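Local structure of glycoside Hydrolase (Bacteroides uniformis, 5TA0) at residues Val81-Gly86 / Phe197-Asn202; Thr90-Val95 / Phe142-Pro147. The protein probably hydrolyses agarose-derived galactans as a gut bacterial glycoside hydrolase, here holding the oligosaccharide neoagarooctaose in its binding cleft. One frame throughout, in Å; residues are numbered along the deposited sequence.

Contact 1 and contact 2 lie on the same side of the chain's centre, with their own centres 14 Å apart, and illustrate how barrel strands and their connections meet, one contact at the glycan and one further out. Strand 80-84 of contact 1 runs on into helix 86-94 of contact 2. Both segments of contact 2 fall within the loop that contact 1 closes. They also touch directly: Val200 O lies 3.4 Å from Phe145 CE2, and Ile201 CD1 packs on Phe142 CD2. Contact 1 lines the glycan pocket through Arg83, Thr85 and Asn202, whereas in contact 2 the side chain of Arg93 is about 8 Å from a bound galactose and that of Phe145 about 11 Å from a bound 3,6-anhydrogalactose.

Contact 1: residues Val81-Gly86 / Phe197-Asn202; sequences VGRETG and FCEVIN. With AAL (3,6-anhydro-alpha-L-galactopyranose), chain C; GAL (beta-D-galactopyranose), chain B.
Arg83 spans the space between its own strand and the end of strand 197-199 and grips Glu199 with two nitrogens side-on. Its NE lies 2.8 Å from Glu199 OE1, and its NH1 lies 2.9 Å from the same Glu199 oxygen. Both donors come in on the syn side of the carboxylate but from opposite faces of its plane, while OE1 stays in the guanidinium plane; the two flat groups are turned 73° apart. NH1 also gives a straighter bond, 166° at the hydrogen, to Asn202 OD1 at 3.0 Å. The reach is possible because CG is anti to the backbone N (chi1 -179°) and the chain is extended as far as NE, carrying the charge across although the nearest CA atoms, of Arg83 and Phe197, are 9.4 Å apart. Strand 134-140 fills that interval. The other carboxylate oxygen of Glu199 is taken up by Ser324 and Thr279, and Arg83 NH2 by His52, so the buried charges are tied down at several points.

Toward the sugar the fit is looser. Thr85 OG1, which bonds to Gln141, comes within 3.1 Å of O4 of the anhydrogalactose. Asn202 ND2 stands 3.5 Å from O2 of that sugar, and Arg83 NH2 is a longer 3.9 Å from its O3. Strands 80-84 and 197-199 are the second and fourth of the barrel's eight parallel strands, and at their C-terminal ends Arg83 and Asn202 line the glycan-binding cleft while Glu199, behind them, fixes the arginine.

Contact 2: residues Thr90-Val95 / Phe142-Pro147; sequences TVLRNV and FSPFYP. With SO4 (sulfate ion), chain F.
Leu92 and Pro144 point their side chains at each other across the gap between helix 86-94 and the loop after strand 134-140. Leu92 CD2 meets Pro144 CG end-on at 3.9 Å, and the same methyl lies 3.7 Å from the backbone N of Phe145. It also sits near the plane of the Phe145 ring, at its edge, and 4.0 Å from Phe145 CB, so it contacts the start of that side chain and not the face of the ring. Leu92 swings its branch away from its own backbone N (chi1 -178°), which brings CD2 to the loop. Arg93, in the conformer described, one of two, crosses Pro144 at about a right angle, its CG resting 3.8 Å from Pro144 CD. Phe175 of helix 170-183 packs on Leu92 as well.

At the last turn of the helix the side chains of Asn94 and, one turn back, Thr90 lie beside a sulfate ion, probably from the crystallisation liquor. An alanine in place of Asn94 takes away the amide, which is likely to leave the sulfate with less polar company at this helix end. Leu92 and the aliphatic CG of Arg93 thus meet the proline that follows the cis peptide bond: the short helix after strand 80-84 packs on the loop after strand 134-140, the next strand of the parallel barrel, joining two neighbouring beta-to-alpha connections.

Contact 1: residues Val81-Gly86 / Phe197-Asn202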
ATOM      1  N   VAL A  81      12.111   7.174   4.285  1.00  7.09           N
ATOM      2  CA  VAL A  81      11.036   8.166   4.389  1.00  7.13           C
ATOM      3  C   VAL A  81      10.773   8.690   2.978  1.00  7.11           C
ATOM      4  O   VAL A  81      11.608   8.481   2.095  1.00  7.46           O
ATOM      5  CB  VAL A  81      11.368   9.295   5.383  1.00  7.52           C
ATOM      6  CG1 VAL A  81      11.545   8.738   6.787  1.00  7.44           C
ATOM      7  CG2 VAL A  81      12.601  10.058   4.968  1.00  8.02           C
ATOM      8  N   GLY A  82       9.651   9.364   2.717  1.00  7.08           N
ATOM      9  CA  GLY A  82       8.566   9.678   3.659  1.00  7.05           C
ATOM     10  C   GLY A  82       7.486  10.471   2.945  1.00  6.83           C
ATOM     11  O   GLY A  82       7.391  10.460   1.716  1.00  7.07           O
ATOM     12  N   ARG A  83       6.659  11.139   3.727  1.00  6.63           N
ATOM     13  CA  ARG A  83       5.524  11.904   3.207  1.00  6.90           C
ATOM     14  C   ARG A  83       5.281  13.055   4.142  1.00  7.26           C
ATOM     15  O   ARG A  83       5.495  12.922   5.360  1.00  7.41           O
ATOM     16  CB  ARG A  83       4.274  11.012   3.107  1.00  6.83           C
ATOM     17  CG  ARG A  83       3.008  11.669   2.562  1.00  7.11           C
ATOM     18  CD  ARG A  83       2.034  10.590   2.137  1.00  7.30           C
ATOM     19  NE  ARG A  83       0.779  11.053   1.535  1.00  7.26           N
ATOM     20  CZ  ARG A  83      -0.369  11.253   2.177  1.00  8.44           C
ATOM     21  NH1 ARG A  83      -1.468  11.524   1.484  1.00  9.16           N
ATOM     22  NH2 ARG A  83      -0.450  11.148   3.482  1.00  8.39           N
ATOM     23  N   GLU A  84       4.871  14.209   3.604  1.00  7.50           N
ATOM     24  CA  GLU A  84       4.661  15.383   4.440  1.00  7.84           C
ATOM     25  C   GLU A  84       3.673  16.340   3.794  1.00  7.80           C
ATOM     26  O   GLU A  84       3.809  16.710   2.637  1.00  8.28           O
ATOM     27  CB  GLU A  84       5.987  16.108   4.726  1.00  8.87           C
ATOM     28  CG  GLU A  84       6.114  16.722   6.115  1.00  9.63           C
ATOM     29  CD  GLU A  84       5.347  18.006   6.320  1.00 10.55           C
ATOM     30  OE1 GLU A  84       4.748  18.166   7.409  1.00 13.36           O
ATOM     31  OE2 GLU A  84       5.354  18.881   5.447  1.00 10.09           O
ATOM     32  N   THR A  85       2.696  16.762   4.586  1.00  7.77           N
ATOM     33  CA  THR A  85       1.641  17.681   4.149  1.00  7.81           C
ATOM     34  C   THR A  85       1.549  18.953   4.969  1.00  7.89           C
ATOM     35  O   THR A  85       0.872  19.902   4.586  1.00  7.82           O
ATOM     36  CB  THR A  85       0.263  17.013   4.172  1.00  8.23           C
ATOM     37  OG1 THR A  85      -0.169  16.882   5.530  1.00  8.63           O
ATOM     38  CG2 THR A  85       0.271  15.662   3.484  1.00  8.56           C
ATOM     39  N   GLY A  86       2.196  19.006   6.119  1.00  7.99           N
ATOM     40  CA  GLY A  86       2.029  20.127   7.028  1.00  8.15           C
ATOM     41  C   GLY A  86       2.743  21.400   6.628  1.00  8.28           C
ATOM     42  O   GLY A  86       2.199  22.490   6.834  1.00  9.07           O
ATOM     43  N   PHE A 197       7.356  12.348  -5.748  1.00  7.19           N
ATOM     44  CA  PHE A 197       5.961  12.165  -6.152  1.00  7.17           C
ATOM     45  C   PHE A 197       5.132  13.286  -5.561  1.00  7.16           C
ATOM     46  O   PHE A 197       5.298  13.619  -4.386  1.00  6.97           O
ATOM     47  CB  PHE A 197       5.412  10.845  -5.601  1.00  7.44           C
ATOM     48  CG  PHE A 197       6.164   9.634  -6.046  1.00  7.61           C
ATOM     49  CD1 PHE A 197       5.795   8.934  -7.179  1.00  8.31           C
ATOM     50  CD2 PHE A 197       7.291   9.215  -5.343  1.00  7.71           C
ATOM     51  CE1 PHE A 197       6.503   7.797  -7.567  1.00  8.84           C
ATOM     52  CE2 PHE A 197       8.022   8.113  -5.771  1.00  8.43           C
ATOM     53  CZ  PHE A 197       7.618   7.412  -6.871  1.00  8.49           C
ATOM     54  N   CYS A 198       4.235  13.847  -6.361  1.00  6.76           N
ATOM     55  CA  CYS A 198       3.260  14.844  -5.913  1.00  7.58           C
ATOM     56  C   CYS A 198       1.859  14.306  -6.074  1.00  7.28           C
ATOM     57  O   CYS A 198       1.294  14.279  -7.169  1.00  7.38           O
ATOM     58  CB  CYS A 198       3.442  16.156  -6.668  1.00  8.24           C
ATOM     59  SG  CYS A 198       4.982  17.019  -6.272  1.00 11.89           S
ATOM     60  N   GLU A 199       1.269  13.925  -4.951  1.00  6.35           N
ATOM     61  CA  GLU A 199      -0.152  13.641  -4.925  1.00  6.22           C
ATOM     62  C   GLU A 199      -0.885  14.969  -4.956  1.00  5.94           C
ATOM     63  O   GLU A 199      -0.422  15.954  -4.409  1.00  6.09           O
ATOM     64  CB  GLU A 199      -0.538  12.870  -3.664  1.00  6.33           C
ATOM     65  CG  GLU A 199       0.120  11.502  -3.467  1.00  6.43           C
ATOM     66  CD  GLU A 199      -0.268  10.902  -2.120  1.00  6.65           C
ATOM     67  OE1 GLU A 199      -0.008  11.537  -1.077  1.00  7.23           O
ATOM     68  OE2 GLU A 199      -0.904   9.801  -2.135  1.00  7.17           O
ATOM     69  N   VAL A 200      -2.049  14.983  -5.595  1.00  5.79           N
ATOM     70  CA  VAL A 200      -2.806  16.238  -5.704  1.00  5.93           C
ATOM     71  C   VAL A 200      -3.408  16.650  -4.357  1.00  5.92           C
ATOM     72  O   VAL A 200      -3.199  17.771  -3.863  1.00  6.63           O
ATOM     73  CB  VAL A 200      -3.881  16.124  -6.813  1.00  5.84           C
ATOM     74  CG1 VAL A 200      -4.857  17.300  -6.786  1.00  6.06           C
ATOM     75  CG2 VAL A 200      -3.190  16.022  -8.183  1.00  5.92           C
ATOM     76  N   ILE A 201      -4.185  15.744  -3.776  1.00  5.86           N
ATOM     77  CA  ILE A 201      -5.010  16.111  -2.605  1.00  5.84           C
ATOM     78  C   ILE A 201      -5.368  14.886  -1.789  1.00  5.80           C
ATOM     79  O   ILE A 201      -5.735  13.842  -2.340  1.00  6.02           O
ATOM     80  CB  ILE A 201      -6.249  16.926  -3.063  1.00  6.20           C
ATOM     81  CG1 ILE A 201      -6.990  17.567  -1.888  1.00  6.58           C
ATOM     82  CG2 ILE A 201      -7.172  16.088  -3.939  1.00  6.22           C
ATOM     83  CD1 ILE A 201      -8.079  18.492  -2.321  1.00  6.80           C
ATOM     84  N   ASN A 202      -5.284  15.003  -0.470  1.00  5.89           N
ATOM     85  CA  ASN A 202      -5.523  13.871   0.420  1.00  6.17           C
ATOM     86  C   ASN A 202      -7.009  13.567   0.654  1.00  6.13           C
ATOM     87  O   ASN A 202      -7.761  14.454   1.071  1.00  6.25           O
ATOM     88  CB  ASN A 202      -4.871  14.172   1.770  1.00  6.37           C
ATOM     89  CG  ASN A 202      -4.888  13.000   2.710  1.00  6.97           C
ATOM     90  OD1 ASN A 202      -4.231  11.997   2.474  1.00  7.68           O
ATOM     91  ND2 ASN A 202      -5.636  13.123   3.819  1.00  7.75           N
TER
HETATM   92  C1  AAL C   4      -3.302  12.524   7.504  1.00 20.10           C
HETATM   93  C2  AAL C   4      -3.134  13.676   6.492  1.00 20.27           C
HETATM   94  C3  AAL C   4      -1.840  14.442   6.710  1.00 18.78           C
HETATM   95  C4  AAL C   4      -1.734  14.855   8.161  1.00 19.38           C
HETATM   96  C5  AAL C   4      -1.465  13.523   8.786  1.00 19.71           C
HETATM   97  C6  AAL C   4      -0.459  12.940   7.846  1.00 19.87           C
HETATM   98  O2  AAL C   4      -4.207  14.618   6.605  1.00 20.69           O
HETATM   99  O3  AAL C   4      -0.748  13.527   6.571  1.00 19.35           O
HETATM  100  O4  AAL C   4      -0.574  15.699   8.325  1.00 19.76           O
HETATM  101  O5  AAL C   4      -2.638  12.705   8.759  1.00 19.87           O
HETATM  102  C1  GAL B   5      -0.614  16.489   9.511  1.00 20.38           C
HETATM  103  C2  GAL B   5       0.604  17.415   9.455  1.00 20.96           C
HETATM  104  C3  GAL B   5       0.595  18.455  10.581  1.00 22.35           C
HETATM  105  C4  GAL B   5      -0.763  19.142  10.649  1.00 22.29           C
HETATM  106  C5  GAL B   5      -1.861  18.087  10.759  1.00 22.47           C
HETATM  107  C6  GAL B   5      -3.264  18.681  10.844  1.00 23.49           C
HETATM  108  O2  GAL B   5       1.768  16.592   9.536  1.00 21.68           O
HETATM  109  O3  GAL B   5       1.674  19.393  10.410  1.00 24.32           O
HETATM  110  O4  GAL B   5      -0.991  19.891   9.443  1.00 21.54           O
HETATM  111  O5  GAL B   5      -1.824  17.229   9.607  1.00 20.26           O
HETATM  112  O6  GAL B   5      -4.248  17.634  10.913  1.00 26.56           O

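Contact 2: residues Thr90-Val95 / Phe142-Pro147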
ATOM      1  N   THR A  90       0.828  25.017   5.996  1.00  8.71           N
ATOM      2  CA  THR A  90       1.146  26.250   6.725  1.00  9.14           C
ATOM      3  C   THR A  90       1.432  27.404   5.776  1.00  8.54           C
ATOM      4  O   THR A  90       0.963  28.537   5.995  1.00  8.57           O
ATOM      5  CB  THR A  90       2.289  26.024   7.722  1.00 10.05           C
ATOM      6  OG1 THR A  90       1.883  25.021   8.674  1.00 12.14           O
ATOM      7  CG2 THR A  90       2.631  27.287   8.459  1.00 11.16           C
ATOM      8  N   VAL A  91       2.145  27.135   4.696  1.00  8.09           N
ATOM      9  CA  VAL A  91       2.401  28.190   3.724  1.00  8.12           C
ATOM     10  C   VAL A  91       1.098  28.622   3.064  1.00  8.15           C
ATOM     11  O   VAL A  91       0.806  29.817   2.999  1.00  7.90           O
ATOM     12  CB  VAL A  91       3.456  27.766   2.688  1.00  8.19           C
ATOM     13  CG1 VAL A  91       3.529  28.787   1.552  1.00  8.43           C
ATOM     14  CG2 VAL A  91       4.804  27.578   3.377  1.00  8.41           C
ATOM     15  N   LEU A  92       0.277  27.679   2.585  1.00  7.50           N
ATOM     16  CA  LEU A  92      -1.002  28.054   1.996  1.00  7.74           C
ATOM     17  C   LEU A  92      -1.910  28.850   2.922  1.00  8.23           C
ATOM     18  O   LEU A  92      -2.551  29.814   2.500  1.00  7.85           O
ATOM     19  CB  LEU A  92      -1.764  26.810   1.497  1.00  7.82           C
ATOM     20  CG  LEU A  92      -3.102  27.077   0.809  1.00  7.98           C
ATOM     21  CD1 LEU A  92      -2.958  28.021  -0.381  1.00  8.51           C
ATOM     22  CD2 LEU A  92      -3.708  25.754   0.360  1.00  8.06           C
ATOM     23  N   ARG A  93      -1.968  28.455   4.182  0.50  8.66           N
ATOM     24  CA  ARG A  93      -2.878  29.107   5.117  0.50  9.09           C
ATOM     25  C   ARG A  93      -2.431  30.505   5.529  0.50  8.80           C
ATOM     26  O   ARG A  93      -3.244  31.269   6.045  0.50  8.81           O
ATOM     27  CB  ARG A  93      -3.083  28.254   6.356  0.50 10.13           C
ATOM     28  CG  ARG A  93      -3.881  26.994   6.072  0.50 10.94           C
ATOM     29  CD  ARG A  93      -4.413  26.416   7.362  0.50 12.22           C
ATOM     30  NE  ARG A  93      -5.645  27.065   7.758  0.50 13.57           N
ATOM     31  CZ  ARG A  93      -6.068  27.186   9.009  0.50 14.62           C
ATOM     32  NH1 ARG A  93      -7.216  27.782   9.243  0.50 15.50           N
ATOM     33  NH2 ARG A  93      -5.347  26.734  10.023  0.50 15.71           N
ATOM     34  N   ASN A  94      -1.159  30.831   5.292  1.00  8.52           N
ATOM     35  CA  ASN A  94      -0.600  32.129   5.682  1.00  8.70           C
ATOM     36  C   ASN A  94      -0.168  33.028   4.559  1.00  8.57           C
ATOM     37  O   ASN A  94       0.114  34.188   4.830  1.00  9.06           O
ATOM     38  CB  ASN A  94       0.579  31.907   6.638  1.00  9.52           C
ATOM     39  CG  ASN A  94       0.127  31.334   7.965  1.00 10.88           C
ATOM     40  OD1 ASN A  94       0.108  30.097   8.176  1.00 12.32           O
ATOM     41  ND2 ASN A  94      -0.315  32.188   8.827  1.00 11.36           N
ATOM     42  N   VAL A  95      -0.099  32.549   3.323  1.00  7.63           N
ATOM     43  CA  VAL A  95       0.372  33.387   2.214  1.00  8.07           C
ATOM     44  C   VAL A  95      -0.638  34.484   1.872  1.00  8.04           C
ATOM     45  O   VAL A  95      -1.854  34.285   1.883  1.00  8.13           O
ATOM     46  CB  VAL A  95       0.760  32.501   1.015  1.00  8.13           C
ATOM     47  CG1 VAL A  95      -0.457  31.854   0.343  1.00  8.37           C
ATOM     48  CG2 VAL A  95       1.600  33.273   0.009  1.00  8.30           C
ATOM     49  N   PHE A 142      -6.872  18.356   2.330  1.00  6.70           N
ATOM     50  CA  PHE A 142      -8.046  18.783   1.603  1.00  6.96           C
ATOM     51  C   PHE A 142      -8.305  20.297   1.659  1.00  7.14           C
ATOM     52  O   PHE A 142      -8.604  20.914   0.628  1.00  7.17           O
ATOM     53  CB  PHE A 142      -9.289  18.036   2.086  1.00  6.84           C
ATOM     54  CG  PHE A 142     -10.524  18.396   1.306  1.00  6.94           C
ATOM     55  CD1 PHE A 142     -11.444  19.336   1.791  1.00  6.92           C
ATOM     56  CD2 PHE A 142     -10.732  17.871   0.046  1.00  7.20           C
ATOM     57  CE1 PHE A 142     -12.546  19.692   1.035  1.00  7.30           C
ATOM     58  CE2 PHE A 142     -11.826  18.233  -0.709  1.00  7.30           C
ATOM     59  CZ  PHE A 142     -12.738  19.131  -0.202  1.00  7.38           C
ATOM     60  N   SER A 143      -8.184  20.883   2.848  1.00  7.80           N
ATOM     61  CA  SER A 143      -8.562  22.278   3.085  1.00  8.82           C
ATOM     62  C   SER A 143      -7.343  23.078   3.490  1.00  8.35           C
ATOM     63  O   SER A 143      -6.552  22.590   4.278  1.00  9.21           O
ATOM     64  CB  SER A 143      -9.578  22.312   4.218  1.00 10.75           C
ATOM     65  OG  SER A 143     -10.072  23.615   4.415  1.00 15.09           O
ATOM     66  N   PRO A 144      -7.157  24.307   2.987  1.00  8.01           N
ATOM     67  CA  PRO A 144      -8.058  25.028   2.100  1.00  7.92           C
ATOM     68  C   PRO A 144      -7.726  24.869   0.607  1.00  7.21           C
ATOM     69  O   PRO A 144      -8.217  25.612  -0.222  1.00  7.75           O
ATOM     70  CB  PRO A 144      -7.873  26.474   2.584  1.00  8.28           C
ATOM     71  CG  PRO A 144      -6.447  26.523   2.987  1.00  8.31           C
ATOM     72  CD  PRO A 144      -6.083  25.170   3.512  1.00  8.33           C
ATOM     73  N   PHE A 145      -6.909  23.875   0.263  1.00  6.70           N
ATOM     74  CA  PHE A 145      -6.452  23.656  -1.127  1.00  6.61           C
ATOM     75  C   PHE A 145      -7.603  23.424  -2.108  1.00  6.56           C
ATOM     76  O   PHE A 145      -7.573  23.954  -3.227  1.00  6.60           O
ATOM     77  CB  PHE A 145      -5.457  22.474  -1.158  1.00  6.34           C
ATOM     78  CG  PHE A 145      -4.825  22.229  -2.510  1.00  6.55           C
ATOM     79  CD1 PHE A 145      -3.917  23.120  -3.042  1.00  6.79           C
ATOM     80  CD2 PHE A 145      -5.146  21.110  -3.238  1.00  6.66           C
ATOM     81  CE1 PHE A 145      -3.308  22.878  -4.268  1.00  6.75           C
ATOM     82  CE2 PHE A 145      -4.538  20.868  -4.470  1.00  6.87           C
ATOM     83  CZ  PHE A 145      -3.629  21.754  -4.984  1.00  6.86           C
ATOM     84  N   TYR A 146      -8.613  22.634  -1.730  1.00  6.28           N
ATOM     85  CA  TYR A 146      -9.754  22.410  -2.626  1.00  6.61           C
ATOM     86  C   TYR A 146     -10.599  23.692  -2.640  1.00  7.11           C
ATOM     87  O   TYR A 146     -10.976  24.167  -1.590  1.00  7.40           O
ATOM     88  CB  TYR A 146     -10.639  21.256  -2.204  1.00  6.85           C
ATOM     89  CG  TYR A 146     -11.597  20.821  -3.281  1.00  6.68           C
ATOM     90  CD1 TYR A 146     -11.131  20.264  -4.464  1.00  6.80           C
ATOM     91  CD2 TYR A 146     -12.974  20.975  -3.154  1.00  6.83           C
ATOM     92  CE1 TYR A 146     -12.002  19.842  -5.458  1.00  7.12           C
ATOM     93  CE2 TYR A 146     -13.840  20.532  -4.147  1.00  7.24           C
ATOM     94  CZ  TYR A 146     -13.338  19.974  -5.298  1.00  7.57           C
ATOM     95  OH  TYR A 146     -14.171  19.537  -6.306  1.00  8.28           O
ATOM     96  N   PRO A 147     -10.837  24.261  -3.826  1.00  7.55           N
ATOM     97  CA  PRO A 147     -11.422  25.610  -3.856  1.00  8.25           C
ATOM     98  C   PRO A 147     -12.939  25.588  -3.733  1.00  8.55           C
ATOM     99  O   PRO A 147     -13.652  25.715  -4.726  1.00 10.27           O
ATOM    100  CB  PRO A 147     -10.901  26.179  -5.185  1.00  8.70           C
ATOM    101  CG  PRO A 147     -10.679  24.990  -6.046  1.00  8.18           C
ATOM    102  CD  PRO A 147     -10.331  23.848  -5.148  1.00  7.97           C
TER
HETATM  103  S   SO4 F 703      -0.527  27.472  10.736  1.00 33.14           S
HETATM  104  O1  SO4 F 703      -1.136  27.194   9.412  1.00 34.74           O
HETATM  105  O2  SO4 F 703       0.580  26.496  10.940  1.00 35.81           O
HETATM  106  O3  SO4 F 703      -0.008  28.844  10.805  1.00 29.69           O
HETATM  107  O4  SO4 F 703      -1.567  27.311  11.798  1.00 34.17           O